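Long-range contacts in L-isoleucine-4-hydroxylase (Bacillus thuringiensis, PDB 6LNH), which catalyses the iron- and 2-oxoglutarate-dependent hydroxylation of L-isoleucine to (4S)-4-hydroxy-L-isoleucine, and also oxidises several related aliphatic and sulfur-containing amino acids: residues C[21-26]-C[130-135]; C[47-52]-C[119-124]; C[70-75]-C[144-149]; C[172-177]-C[242-247]. All coordinates share one frame; numbering follows the deposited sequence.

Contact 1 (C[21-26]-C[130-135]); sequences EKVHEF and TEFAFK
Helix segments 21-26 and 130-134 cross at -61° with their axes 10.3 Å apart at closest approach, and the backbones come nearest where Val-23 faces Phe-132. That spacing is filled by the ring of Phe-132: a chi1 of -177°, with CG anti to the backbone N, extends the phenyl group toward helix 19-29. Val-23 CG2 sits almost exactly over the ring centre, 3.7 Å from the centroid, a CH-pi contact with the methyl group close to the ring normal. The other methyl, CG1, points away from the ring and lies 3.2 Å from the backbone O of Lys-135. Phe-26 closes the ring's rim: its CB lies in the plane of the Phe-132 ring, and CD2 is 3.7 Å from Phe-132 CE1. The two rings form an offset edge-to-face pair, planes 68° apart, in which Phe-132 offers its edge to the face of Phe-26. Helices 19-29 and 120-134 pack together here beside the main sheet of the cupin-type dioxygenase fold, whose strand 176-184 supplies Phe-178 for a further edge-to-face pair with Phe-132. The helices are thus joined by apolar and aromatic packing, with the Phe-132 ring linking helix 19-29 to the sheet.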
loop_
_atom_site.group_PDB
_atom_site.type_symbol
_atom_site.label_atom_id
_atom_site.label_comp_id
_atom_site.label_asym_id
_atom_site.label_seq_id
_atom_site.Cartn_x
_atom_site.Cartn_y
_atom_site.Cartn_z
ATOM N N GLU C 21 30.163 -11.904 10.513
ATOM C CA GLU C 21 30.058 -11.615 9.059
ATOM C C GLU C 21 29.230 -10.340 8.884
ATOM O O GLU C 21 29.618 -9.487 8.071
ATOM C CB GLU C 21 29.383 -12.777 8.332
ATOM C CG GLU C 21 30.248 -13.408 7.258
ATOM C CD GLU C 21 29.805 -14.800 6.844
ATOM O OE1 GLU C 21 30.211 -15.248 5.753
ATOM O OE2 GLU C 21 29.053 -15.432 7.613
ATOM N N LYS C 22 28.132 -10.232 9.636
ATOM C CA LYS C 22 27.242 -9.044 9.581
ATOM C C LYS C 22 28.026 -7.813 10.041
ATOM O O LYS C 22 27.856 -6.746 9.435
ATOM C CB LYS C 22 26.028 -9.250 10.490
ATOM C CG LYS C 22 24.981 -10.234 9.988
ATOM C CD LYS C 22 24.264 -10.946 11.114
ATOM C CE LYS C 22 22.765 -11.021 10.921
ATOM N NZ LYS C 22 22.074 -11.407 12.173
ATOM N N VAL C 23 28.859 -7.972 11.075
ATOM C CA VAL C 23 29.674 -6.847 11.622
ATOM C C VAL C 23 30.671 -6.386 10.552
ATOM O O VAL C 23 30.912 -5.172 10.462
ATOM C CB VAL C 23 30.386 -7.245 12.928
ATOM C CG1 VAL C 23 31.640 -6.421 13.161
ATOM C CG2 VAL C 23 29.453 -7.147 14.125
ATOM N N HIS C 24 31.224 -7.325 9.782
ATOM C CA HIS C 24 32.192 -6.977 8.708
ATOM C C HIS C 24 31.487 -6.133 7.641
ATOM O O HIS C 24 32.085 -5.142 7.194
ATOM C CB HIS C 24 32.841 -8.238 8.125
ATOM C CG HIS C 24 33.854 -7.947 7.069
ATOM N ND1 HIS C 24 33.673 -6.951 6.132
ATOM C CD2 HIS C 24 35.050 -8.511 6.796
ATOM C CE1 HIS C 24 34.714 -6.914 5.327
ATOM N NE2 HIS C 24 35.575 -7.862 5.713
ATOM N N GLU C 25 30.265 -6.514 7.255
ATOM C CA GLU C 25 29.539 -5.741 6.250
ATOM C C GLU C 25 29.218 -4.342 6.758
ATOM O O GLU C 25 29.371 -3.357 6.026
ATOM C CB GLU C 25 28.257 -6.464 5.833
ATOM C CG GLU C 25 27.529 -5.758 4.693
ATOM C CD GLU C 25 26.379 -6.565 4.119
ATOM O OE1 GLU C 25 26.115 -7.679 4.620
ATOM O OE2 GLU C 25 25.743 -6.082 3.157
ATOM N N PHE C 26 28.760 -4.239 8.006
ATOM C CA PHE C 26 28.461 -2.935 8.587
ATOM C C PHE C 26 29.697 -2.043 8.602
ATOM O O PHE C 26 29.613 -0.847 8.299
ATOM C CB PHE C 26 27.906 -3.113 10.001
ATOM C CG PHE C 26 27.877 -1.848 10.812
ATOM C CD1 PHE C 26 27.015 -0.816 10.482
ATOM C CD2 PHE C 26 28.707 -1.694 11.910
ATOM C CE1 PHE C 26 26.980 0.347 11.232
ATOM C CE2 PHE C 26 28.680 -0.535 12.661
ATOM C CZ PHE C 26 27.816 0.487 12.323
ATOM N N THR C 130 23.907 -4.801 21.875
ATOM C CA THR C 130 25.153 -4.665 22.621
ATOM C C THR C 130 26.202 -5.647 22.119
ATOM O O THR C 130 27.373 -5.284 21.948
ATOM C CB THR C 130 24.892 -4.860 24.113
ATOM O OG1 THR C 130 23.899 -3.923 24.549
ATOM C CG2 THR C 130 26.158 -4.628 24.906
ATOM N N GLU C 131 25.802 -6.897 21.877
ATOM C CA GLU C 131 26.752 -7.900 21.410
ATOM C C GLU C 131 27.257 -7.571 20.011
ATOM O O GLU C 131 28.417 -7.843 19.681
ATOM C CB GLU C 131 26.090 -9.279 21.433
ATOM C CG GLU C 131 26.892 -10.395 20.778
ATOM C CD GLU C 131 26.187 -11.739 20.875
ATOM O OE1 GLU C 131 25.573 -12.015 21.929
ATOM O OE2 GLU C 131 26.245 -12.522 19.901
ATOM N N PHE C 132 26.404 -6.961 19.182
ATOM C CA PHE C 132 26.835 -6.512 17.862
ATOM C C PHE C 132 27.774 -5.318 17.973
ATOM O O PHE C 132 28.808 -5.270 17.297
ATOM C CB PHE C 132 25.602 -6.175 17.012
ATOM C CG PHE C 132 25.910 -5.751 15.584
ATOM C CD1 PHE C 132 26.628 -4.594 15.299
ATOM C CD2 PHE C 132 25.448 -6.510 14.524
ATOM C CE1 PHE C 132 26.895 -4.224 13.999
ATOM C CE2 PHE C 132 25.706 -6.139 13.216
ATOM C CZ PHE C 132 26.432 -4.994 12.955
ATOM N N ALA C 133 27.438 -4.351 18.826
ATOM C CA ALA C 133 28.271 -3.161 18.953
ATOM C C ALA C 133 29.668 -3.517 19.443
ATOM O O ALA C 133 30.668 -3.006 18.926
ATOM C CB ALA C 133 27.608 -2.153 19.892
ATOM N N PHE C 134 29.754 -4.395 20.445
ATOM C CA PHE C 134 31.041 -4.810 20.994
ATOM C C PHE C 134 31.904 -5.588 20.012
ATOM O O PHE C 134 33.128 -5.601 20.165
ATOM C CB PHE C 134 30.815 -5.634 22.257
ATOM C CG PHE C 134 30.412 -4.807 23.428
ATOM C CD1 PHE C 134 30.585 -3.435 23.394
ATOM C CD2 PHE C 134 29.859 -5.383 24.555
ATOM C CE1 PHE C 134 30.221 -2.656 24.456
ATOM C CE2 PHE C 134 29.494 -4.600 25.631
ATOM C CZ PHE C 134 29.673 -3.231 25.579
ATOM N N LYS C 135 31.319 -6.256 19.027
ATOM C CA LYS C 135 32.133 -6.989 18.066
ATOM C C LYS C 135 32.554 -6.139 16.875
ATOM O O LYS C 135 33.175 -6.666 15.946
ATOM C CB LYS C 135 31.408 -8.262 17.617
ATOM C CG LYS C 135 31.145 -9.186 18.808
ATOM C CD LYS C 135 30.143 -10.294 18.537
ATOM C CE LYS C 135 30.609 -11.609 19.162
ATOM N NZ LYS C 135 31.966 -12.013 18.694
#

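Contact 2 (C[47-52]-C[119-124]); sequences SLLTQA and NPLIQN
Asn-119 is the N-cap of helix 120-134, and its side chain also fastens that helix to helix 44-54, which passes nearly at right angles, at -92° and 9.4 Å between the segment axes. From CB, CG stands anti to the backbone N (chi1 179°) and comes near Leu-48 CD2; beyond it the amide divides, and its two ends do different work. OD1 turns back to its own helix and accepts from Leu-121 N at 2.8 Å, with the donor in the carbonyl plane. ND2 reaches across to Leu-48 O at 3.0 Å, the acceptor lying near the amide plane of Asn-119. Leu-48 O already takes the intrahelical bond from Ala-52 N, so two donors share it, and the Asn-119 N-H comes in tilted 33° from the carbonyl plane. With both ends bonded, the rotation of the amide is fixed.

Apolar groups close round this polar centre. Leu-48 lays its CB against Leu-121 CB, while its methyls CD1 and CD2 rest on the pyrrolidine ring of Pro-120, the two side chains crossing at about a right angle. Leu-121 CD2 slips in beside the backbone of Leu-49, and Ala-52 CB meets the tip of Ile-122, CD1. Phe-116 of helix 114-117 packs on both Ala-52 and Ile-122, and on the far side of helix 44-54 Thr-50 meets Tyr-57 of the second subunit. The oxygen of the capping amide is itself packed by carbon: Leu-48 CB lies 3.4 Å from Asn-119 OD1.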
loop_
_atom_site.group_PDB
_atom_site.type_symbol
_atom_site.label_atom_id
_atom_site.label_comp_id
_atom_site.label_asym_id
_atom_site.label_seq_id
_atom_site.Cartn_x
_atom_site.Cartn_y
_atom_site.Cartn_z
ATOM N N SER C 47 3.496 -11.966 21.583
ATOM C CA SER C 47 2.761 -11.398 22.739
ATOM C C SER C 47 3.576 -10.263 23.364
ATOM O O SER C 47 2.967 -9.260 23.760
ATOM C CB SER C 47 2.457 -12.466 23.752
ATOM O OG SER C 47 1.059 -12.644 23.891
ATOM N N LEU C 48 4.902 -10.423 23.449
ATOM C CA LEU C 48 5.740 -9.404 24.043
ATOM C C LEU C 48 5.782 -8.171 23.152
ATOM O O LEU C 48 5.770 -7.039 23.647
ATOM C CB LEU C 48 7.127 -9.978 24.311
ATOM C CG LEU C 48 7.085 -11.032 25.424
ATOM C CD1 LEU C 48 8.405 -11.770 25.507
ATOM C CD2 LEU C 48 6.726 -10.420 26.776
ATOM N N LEU C 49 5.770 -8.376 21.833
ATOM C CA LEU C 49 5.700 -7.260 20.896
ATOM C C LEU C 49 4.437 -6.425 21.102
ATOM O O LEU C 49 4.500 -5.191 21.115
ATOM C CB LEU C 49 5.768 -7.794 19.468
ATOM C CG LEU C 49 5.721 -6.782 18.326
ATOM C CD1 LEU C 49 6.891 -5.817 18.426
ATOM C CD2 LEU C 49 5.732 -7.506 16.991
ATOM N N THR C 50 3.284 -7.079 21.275
ATOM C CA THR C 50 2.036 -6.341 21.465
ATOM C C THR C 50 2.093 -5.460 22.708
ATOM O O THR C 50 1.624 -4.316 22.687
ATOM C CB THR C 50 0.850 -7.305 21.537
ATOM O OG1 THR C 50 0.709 -7.981 20.281
ATOM C CG2 THR C 50 -0.441 -6.552 21.835
ATOM N N GLN C 51 2.669 -5.971 23.801
ATOM C CA GLN C 51 2.779 -5.165 25.014
ATOM C C GLN C 51 3.718 -3.985 24.804
ATOM O O GLN C 51 3.433 -2.869 25.256
ATOM C CB GLN C 51 3.290 -6.007 26.183
ATOM C CG GLN C 51 2.574 -7.310 26.441
ATOM C CD GLN C 51 3.206 -8.070 27.597
ATOM O OE1 GLN C 51 4.144 -7.584 28.233
ATOM N NE2 GLN C 51 2.695 -9.263 27.871
ATOM N N ALA C 52 4.852 -4.221 24.139
ATOM C CA ALA C 52 5.776 -3.134 23.836
ATOM C C ALA C 52 5.129 -2.103 22.922
ATOM O O ALA C 52 5.315 -0.895 23.107
ATOM C CB ALA C 52 7.052 -3.691 23.209
ATOM N N ASN C 119 10.493 -5.893 29.642
ATOM C CA ASN C 119 9.863 -6.752 28.653
ATOM C C ASN C 119 10.936 -7.634 28.019
ATOM O O ASN C 119 11.861 -7.109 27.381
ATOM C CB ASN C 119 9.148 -5.912 27.593
ATOM C CG ASN C 119 8.482 -6.751 26.501
ATOM O OD1 ASN C 119 9.031 -7.742 26.019
ATOM N ND2 ASN C 119 7.286 -6.337 26.102
ATOM N N PRO C 120 10.859 -8.959 28.181
ATOM C CA PRO C 120 11.934 -9.836 27.686
ATOM C C PRO C 120 12.306 -9.618 26.230
ATOM O O PRO C 120 13.461 -9.861 25.859
ATOM C CB PRO C 120 11.356 -11.239 27.917
ATOM C CG PRO C 120 10.470 -11.060 29.107
ATOM C CD PRO C 120 9.808 -9.726 28.874
ATOM N N LEU C 121 11.371 -9.173 25.389
ATOM C CA LEU C 121 11.714 -8.908 23.996
ATOM C C LEU C 121 12.610 -7.679 23.878
ATOM O O LEU C 121 13.588 -7.687 23.122
ATOM C CB LEU C 121 10.442 -8.736 23.165
ATOM C CG LEU C 121 10.607 -8.271 21.720
ATOM C CD1 LEU C 121 11.313 -9.327 20.885
ATOM C CD2 LEU C 121 9.254 -7.933 21.123
ATOM N N ILE C 122 12.290 -6.615 24.621
ATOM C CA ILE C 122 13.134 -5.421 24.637
ATOM C C ILE C 122 14.522 -5.740 25.182
ATOM O O ILE C 122 15.536 -5.282 24.640
ATOM C CB ILE C 122 12.455 -4.298 25.441
ATOM C CG1 ILE C 122 11.132 -3.903 24.780
ATOM C CG2 ILE C 122 13.379 -3.093 25.565
ATOM C CD1 ILE C 122 11.240 -3.671 23.281
ATOM N N GLN C 123 14.593 -6.529 26.261
ATOM C CA GLN C 123 15.891 -6.901 26.816
ATOM C C GLN C 123 16.714 -7.694 25.809
ATOM O O GLN C 123 17.937 -7.530 25.727
ATOM C CB GLN C 123 15.712 -7.722 28.094
ATOM C CG GLN C 123 15.315 -6.943 29.335
ATOM C CD GLN C 123 15.035 -7.864 30.513
ATOM O OE1 GLN C 123 14.821 -9.064 30.338
ATOM N NE2 GLN C 123 15.044 -7.306 31.720
ATOM N N ASN C 124 16.058 -8.557 25.032
ATOM C CA ASN C 124 16.775 -9.337 24.030
ATOM C C ASN C 124 17.280 -8.458 22.892
ATOM O O ASN C 124 18.377 -8.684 22.366
ATOM C CB ASN C 124 15.875 -10.443 23.487
ATOM C CG ASN C 124 16.606 -11.378 22.553
ATOM O OD1 ASN C 124 17.796 -11.640 22.726
ATOM N ND2 ASN C 124 15.903 -11.873 21.540
#

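Contact 3 (C[70-75]-C[144-149]); sequences RSYSRY and DLIIGL
Strands 70-75 and 145-149 run antiparallel, their short axes 4.6 Å apart, with Ser-73 opposite Leu-149 and Tyr-75 opposite Ile-147 as hydrogen-bonded pairs on either side of the non-hydrogen-bonded pair Arg-74 and Gly-148. They belong to the large antiparallel sheet of the family's double-stranded beta-helix (cupin) fold. Four backbone bonds join them, Leu-149 N to Ser-73 O being the shortest at 2.7 Å, and the carbonyl oxygens of Leu-149 and Ile-147 also receive CA-H contacts from Tyr-72 and Arg-74.

On the face that carries Arg-74, the ring of Tyr-72 leans over the neighbouring strand, where Gly-148 has no side chain: Tyr-72 CE1 approaches Gly-148 CA to 4.0 Å, and Tyr-72 CD1 lies beside Leu-149 O. Arg-74 takes chi1 53°, which sets CG between N and the carbonyl carbon; from there the chain runs extended away from the sheet, its CD passing Ile-146 CG2 at 3.6 Å. The guanidinium receives Tyr-72 OH at its edge, in plane, through a weak bond from NH1 (3.3 Å), but its main partners are Asp-87 and Asp-91, both in salt bridges.

The opposite face is mostly apolar between the strands; Ser-73, also on it, binds Ile-112 N through OG. Leu-149 CD1 meets the edge of the Tyr-75 ring, 4.0 Å from CD2, while Tyr-75 CB packs on Ile-147 CB. The sheet is therefore two-sided: a guanidinium that two aspartates would balance on one face, largely apolar packing under helix 120-134 on the other.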
loop_
_atom_site.group_PDB
_atom_site.type_symbol
_atom_site.label_atom_id
_atom_site.label_comp_id
_atom_site.label_asym_id
_atom_site.label_seq_id
_atom_site.Cartn_x
_atom_site.Cartn_y
_atom_site.Cartn_z
ATOM N N ARG C 70 8.490 11.409 22.975
ATOM C CA ARG C 70 9.616 10.467 23.206
ATOM C C ARG C 70 9.931 10.297 24.697
ATOM O O ARG C 70 9.499 11.134 25.504
ATOM C CB ARG C 70 10.868 10.977 22.486
ATOM C CG ARG C 70 11.430 12.266 23.069
ATOM C CD ARG C 70 12.650 12.770 22.324
ATOM N NE ARG C 70 13.753 11.822 22.358
ATOM C CZ ARG C 70 14.560 11.578 21.333
ATOM N NH1 ARG C 70 14.387 12.214 20.189
ATOM N NH2 ARG C 70 15.534 10.697 21.454
ATOM N N SER C 71 10.672 9.230 25.008
ATOM C CA SER C 71 11.145 8.873 26.335
ATOM C C SER C 71 12.569 8.365 26.189
ATOM O O SER C 71 12.943 7.830 25.142
ATOM C CB SER C 71 10.268 7.799 26.996
ATOM O OG SER C 71 9.036 8.339 27.435
ATOM N N TYR C 72 13.370 8.549 27.234
ATOM C CA TYR C 72 14.779 8.201 27.157
ATOM C C TYR C 72 15.234 7.569 28.463
ATOM O O TYR C 72 14.875 8.033 29.549
ATOM C CB TYR C 72 15.611 9.451 26.832
ATOM C CG TYR C 72 17.114 9.309 26.942
ATOM C CD1 TYR C 72 17.807 8.392 26.166
ATOM C CD2 TYR C 72 17.846 10.134 27.789
ATOM C CE1 TYR C 72 19.185 8.280 26.250
ATOM C CE2 TYR C 72 19.221 10.030 27.881
ATOM C CZ TYR C 72 19.886 9.101 27.110
ATOM O OH TYR C 72 21.256 8.994 27.197
ATOM N N SER C 73 16.028 6.508 28.339
ATOM C CA SER C 73 16.712 5.895 29.466
ATOM C C SER C 73 18.006 5.297 28.938
ATOM O O SER C 73 18.134 5.008 27.746
ATOM C CB SER C 73 15.852 4.822 30.145
ATOM O OG SER C 73 14.734 5.400 30.800
ATOM N N ARG C 74 18.969 5.111 29.836
ATOM C CA ARG C 74 20.283 4.640 29.431
ATOM C C ARG C 74 20.863 3.712 30.486
ATOM O O ARG C 74 20.542 3.810 31.673
ATOM C CB ARG C 74 21.244 5.810 29.175
ATOM C CG ARG C 74 21.347 6.797 30.320
ATOM C CD ARG C 74 22.498 7.761 30.095
ATOM N NE ARG C 74 22.680 8.678 31.214
ATOM C CZ ARG C 74 22.395 9.975 31.167
ATOM N NH1 ARG C 74 21.922 10.515 30.052
ATOM N NH2 ARG C 74 22.593 10.737 32.235
ATOM N N TYR C 75 21.730 2.813 30.033
ATOM C CA TYR C 75 22.509 1.945 30.899
ATOM C C TYR C 75 23.965 2.388 30.865
ATOM O O TYR C 75 24.435 2.962 29.878
ATOM C CB TYR C 75 22.405 0.481 30.463
ATOM C CG TYR C 75 21.019 -0.108 30.598
ATOM C CD1 TYR C 75 20.574 -0.616 31.812
ATOM C CD2 TYR C 75 20.158 -0.164 29.510
ATOM C CE1 TYR C 75 19.309 -1.158 31.941
ATOM C CE2 TYR C 75 18.890 -0.705 29.629
ATOM C CZ TYR C 75 18.473 -1.202 30.846
ATOM O OH TYR C 75 17.212 -1.740 30.968
ATOM N N ASP C 144 34.353 3.702 29.246
ATOM C CA ASP C 144 33.044 3.491 29.859
ATOM C C ASP C 144 31.926 3.825 28.868
ATOM O O ASP C 144 31.902 4.922 28.300
ATOM C CB ASP C 144 32.931 4.331 31.128
ATOM C CG ASP C 144 33.915 3.890 32.197
ATOM O OD1 ASP C 144 34.141 2.667 32.323
ATOM O OD2 ASP C 144 34.485 4.759 32.893
ATOM N N LEU C 145 31.008 2.884 28.652
ATOM C CA LEU C 145 29.967 3.021 27.637
ATOM C C LEU C 145 28.606 3.425 28.194
ATOM O O LEU C 145 28.179 2.945 29.248
ATOM C CB LEU C 145 29.800 1.718 26.861
ATOM C CG LEU C 145 30.731 1.537 25.672
ATOM C CD1 LEU C 145 32.066 0.959 26.098
ATOM C CD2 LEU C 145 30.051 0.670 24.638
ATOM N N ILE C 146 27.940 4.324 27.471
ATOM C CA ILE C 146 26.530 4.648 27.666
ATOM C C ILE C 146 25.723 3.934 26.587
ATOM O O ILE C 146 25.959 4.140 25.391
ATOM C CB ILE C 146 26.291 6.165 27.619
ATOM C CG1 ILE C 146 27.066 6.866 28.733
ATOM C CG2 ILE C 146 24.806 6.471 27.702
ATOM C CD1 ILE C 146 26.728 6.359 30.126
ATOM N N ILE C 147 24.782 3.085 26.994
ATOM C CA ILE C 147 23.860 2.426 26.073
ATOM C C ILE C 147 22.524 3.153 26.189
ATOM O O ILE C 147 21.773 2.945 27.146
ATOM C CB ILE C 147 23.723 0.929 26.367
ATOM C CG1 ILE C 147 25.064 0.224 26.162
ATOM C CG2 ILE C 147 22.659 0.307 25.468
ATOM C CD1 ILE C 147 25.043 -1.242 26.533
ATOM N N GLY C 148 22.220 4.006 25.213
ATOM C CA GLY C 148 21.012 4.811 25.258
ATOM C C GLY C 148 19.834 4.149 24.561
ATOM O O GLY C 148 19.985 3.509 23.523
ATOM N N LEU C 149 18.655 4.316 25.153
ATOM C CA LEU C 149 17.409 3.780 24.617
ATOM C C LEU C 149 16.445 4.934 24.403
ATOM O O LEU C 149 16.085 5.632 25.358
ATOM C CB LEU C 149 16.803 2.737 25.556
ATOM C CG LEU C 149 17.311 1.299 25.415
ATOM C CD1 LEU C 149 18.688 1.149 26.043
ATOM C CD2 LEU C 149 16.323 0.325 26.034
#

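Contact 4 (C[172-177]-C[242-247]); sequences DDEPVV and LVTFSY
Glu-174 folds over the side chain of Thr-244, its CG 3.6 Å from Thr-244 CB and 3.7 Å from Ser-246 CB. A bend at chi2 (86°) lays the carboxylate alongside the threonine instead of sending it straight outward. Glu-174 OE2 accepts from a water at 2.9 Å that also hydrogen-bonds to Thr-244 OG1 at 2.7 Å, and Tyr-92 OH is a further partner of the same carboxylate oxygen. Next in the chain, the ring of Pro-175 rests on the carbonyl oxygen of Phe-245, with CD 3.3 Å from that O.

Beyond the proline the segment enters the sheet. Val-176 pairs antiparallel with Phe-245, whose N donates to Val-176 O at 2.9 Å, and the same oxygen lies in the plane of the phenyl ring, at its edge. Val-177 and Thr-244 point the same way, their CG2 methyls 3.7 Å apart, while Val-177 CG1 meets Leu-242 CD2. The Phe-245 side chain goes to the other face, under Thr-130 and Ala-133 of helix 120-134. Just ahead of Glu-174, Asp-172 binds iron with His-170 and His-223: this is the His-X-Asp...His facial triad on the double-stranded beta-helix of the 2-oxoglutarate-dependent dioxygenases.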
loop_
_atom_site.group_PDB
_atom_site.type_symbol
_atom_site.label_atom_id
_atom_site.label_comp_id
_atom_site.label_asym_id
_atom_site.label_seq_id
_atom_site.Cartn_x
_atom_site.Cartn_y
_atom_site.Cartn_z
ATOM N N ASP C 172 24.541 10.966 13.380
ATOM C CA ASP C 172 24.093 11.009 14.792
ATOM C C ASP C 172 25.306 11.222 15.695
ATOM O O ASP C 172 26.438 10.961 15.245
ATOM C CB ASP C 172 23.354 9.724 15.173
ATOM C CG ASP C 172 22.022 9.556 14.466
ATOM O OD1 ASP C 172 21.530 10.550 13.897
ATOM O OD2 ASP C 172 21.488 8.430 14.490
ATOM N N ASP C 173 25.066 11.669 16.926
ATOM C CA ASP C 173 26.153 11.907 17.874
ATOM C C ASP C 173 26.893 10.626 18.238
ATOM O O ASP C 173 28.106 10.658 18.471
ATOM C CB ASP C 173 25.610 12.575 19.142
ATOM C CG ASP C 173 25.196 14.018 18.914
ATOM O OD1 ASP C 173 25.666 14.622 17.928
ATOM O OD2 ASP C 173 24.404 14.550 19.722
ATOM N N GLU C 174 26.189 9.501 18.300
ATOM C CA GLU C 174 26.720 8.223 18.765
ATOM C C GLU C 174 27.322 7.429 17.607
ATOM O O GLU C 174 26.727 7.356 16.527
ATOM C CB GLU C 174 25.626 7.404 19.438
ATOM C CG GLU C 174 24.994 8.104 20.635
ATOM C CD GLU C 174 23.855 9.026 20.234
ATOM O OE1 GLU C 174 23.547 9.097 19.027
ATOM O OE2 GLU C 174 23.269 9.681 21.123
ATOM N N PRO C 175 28.499 6.833 17.818
ATOM C CA PRO C 175 29.161 6.106 16.721
ATOM C C PRO C 175 28.387 4.901 16.205
ATOM O O PRO C 175 28.574 4.520 15.043
ATOM C CB PRO C 175 30.509 5.692 17.333
ATOM C CG PRO C 175 30.348 5.858 18.819
ATOM C CD PRO C 175 29.358 6.959 19.006
ATOM N N VAL C 176 27.537 4.278 17.019
ATOM C CA VAL C 176 26.718 3.151 16.581
ATOM C C VAL C 176 25.298 3.361 17.087
ATOM O O VAL C 176 25.085 3.550 18.290
ATOM C CB VAL C 176 27.267 1.798 17.076
ATOM C CG1 VAL C 176 26.400 0.655 16.559
ATOM C CG2 VAL C 176 28.712 1.602 16.644
ATOM N N VAL C 177 24.331 3.320 16.170
ATOM C CA VAL C 177 22.924 3.535 16.486
ATOM C C VAL C 177 22.102 2.423 15.848
ATOM O O VAL C 177 22.277 2.120 14.663
ATOM C CB VAL C 177 22.439 4.917 16.000
ATOM C CG1 VAL C 177 20.918 5.007 16.050
ATOM C CG2 VAL C 177 23.069 6.022 16.830
ATOM N N LEU C 242 15.291 3.453 19.424
ATOM C CA LEU C 242 16.702 3.655 19.131
ATOM C C LEU C 242 17.544 3.102 20.272
ATOM O O LEU C 242 17.262 3.373 21.444
ATOM C CB LEU C 242 17.023 5.137 18.920
ATOM C CG LEU C 242 16.433 5.883 17.723
ATOM C CD1 LEU C 242 16.596 7.384 17.920
ATOM C CD2 LEU C 242 17.106 5.442 16.436
ATOM N N VAL C 243 18.573 2.332 19.929
ATOM C CA VAL C 243 19.552 1.841 20.892
ATOM C C VAL C 243 20.913 2.348 20.432
ATOM O O VAL C 243 21.440 1.891 19.409
ATOM C CB VAL C 243 19.534 0.313 21.019
ATOM C CG1 VAL C 243 20.473 -0.129 22.130
ATOM C CG2 VAL C 243 18.119 -0.180 21.295
ATOM N N THR C 244 21.479 3.290 21.182
ATOM C CA THR C 244 22.716 3.965 20.820
ATOM C C THR C 244 23.846 3.583 21.766
ATOM O O THR C 244 23.624 3.292 22.945
ATOM C CB THR C 244 22.531 5.484 20.831
ATOM O OG1 THR C 244 22.451 5.946 22.185
ATOM C CG2 THR C 244 21.254 5.868 20.095
ATOM N N PHE C 245 25.065 3.568 21.227
ATOM C CA PHE C 245 26.271 3.265 21.989
ATOM C C PHE C 245 27.243 4.432 21.872
ATOM O O PHE C 245 27.704 4.752 20.769
ATOM C CB PHE C 245 26.900 1.959 21.499
ATOM C CG PHE C 245 25.995 0.768 21.649
ATOM C CD1 PHE C 245 24.931 0.569 20.780
ATOM C CD2 PHE C 245 26.189 -0.139 22.676
ATOM C CE1 PHE C 245 24.088 -0.512 20.927
ATOM C CE2 PHE C 245 25.349 -1.224 22.826
ATOM C CZ PHE C 245 24.298 -1.410 21.950
ATOM N N SER C 246 27.549 5.066 23.007
ATOM C CA SER C 246 28.499 6.171 23.062
ATOM C C SER C 246 29.286 6.108 24.367
ATOM O O SER C 246 28.975 5.330 25.272
ATOM C CB SER C 246 27.796 7.525 22.904
ATOM O OG SER C 246 26.874 7.750 23.954
ATOM N N TYR C 247 30.329 6.935 24.445
ATOM C CA TYR C 247 31.255 6.942 25.573
ATOM C C TYR C 247 30.748 7.810 26.716
ATOM O O TYR C 247 30.128 8.854 26.494
ATOM C CB TYR C 247 32.628 7.446 25.132
ATOM C CG TYR C 247 33.228 6.622 24.029
ATOM C CD1 TYR C 247 33.330 5.246 24.156
ATOM C CD2 TYR C 247 33.690 7.213 22.861
ATOM C CE1 TYR C 247 33.877 4.478 23.154
ATOM C CE2 TYR C 247 34.241 6.451 21.850
ATOM C CZ TYR C 247 34.330 5.083 22.002
ATOM O OH TYR C 247 34.876 4.315 21.002
HETATM O O HOH W 1 21.296 8.328 22.809
#

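How the contacts relate
Contacts 3 and 4 build the central sheet: strands 145-156 and 236-247 are neighbours, so the two pairings continue into each other, with probable backbone hydrogen bonds from Ile-146 and Gly-148 to Ser-246 and Thr-244. Contacts 1 and 2 are helix packings that share helix 120-134, contact 2 at its N-terminal end and contact 1 towards its C-terminal end. The stretch of helix that serves contact 1 also packs on the sheet, Phe-134 against Leu-145 of contact 3. All four are largely buried; contacts 1 and 2 have exposed residues at their margins, contacts 3 and 4 none among the touching residues. Main-chain bonding dominates contact 3, contact 2 turns on one capping amide, contact 1 is hydrocarbon and aromatic, and contact 4 alone includes an iron ligand.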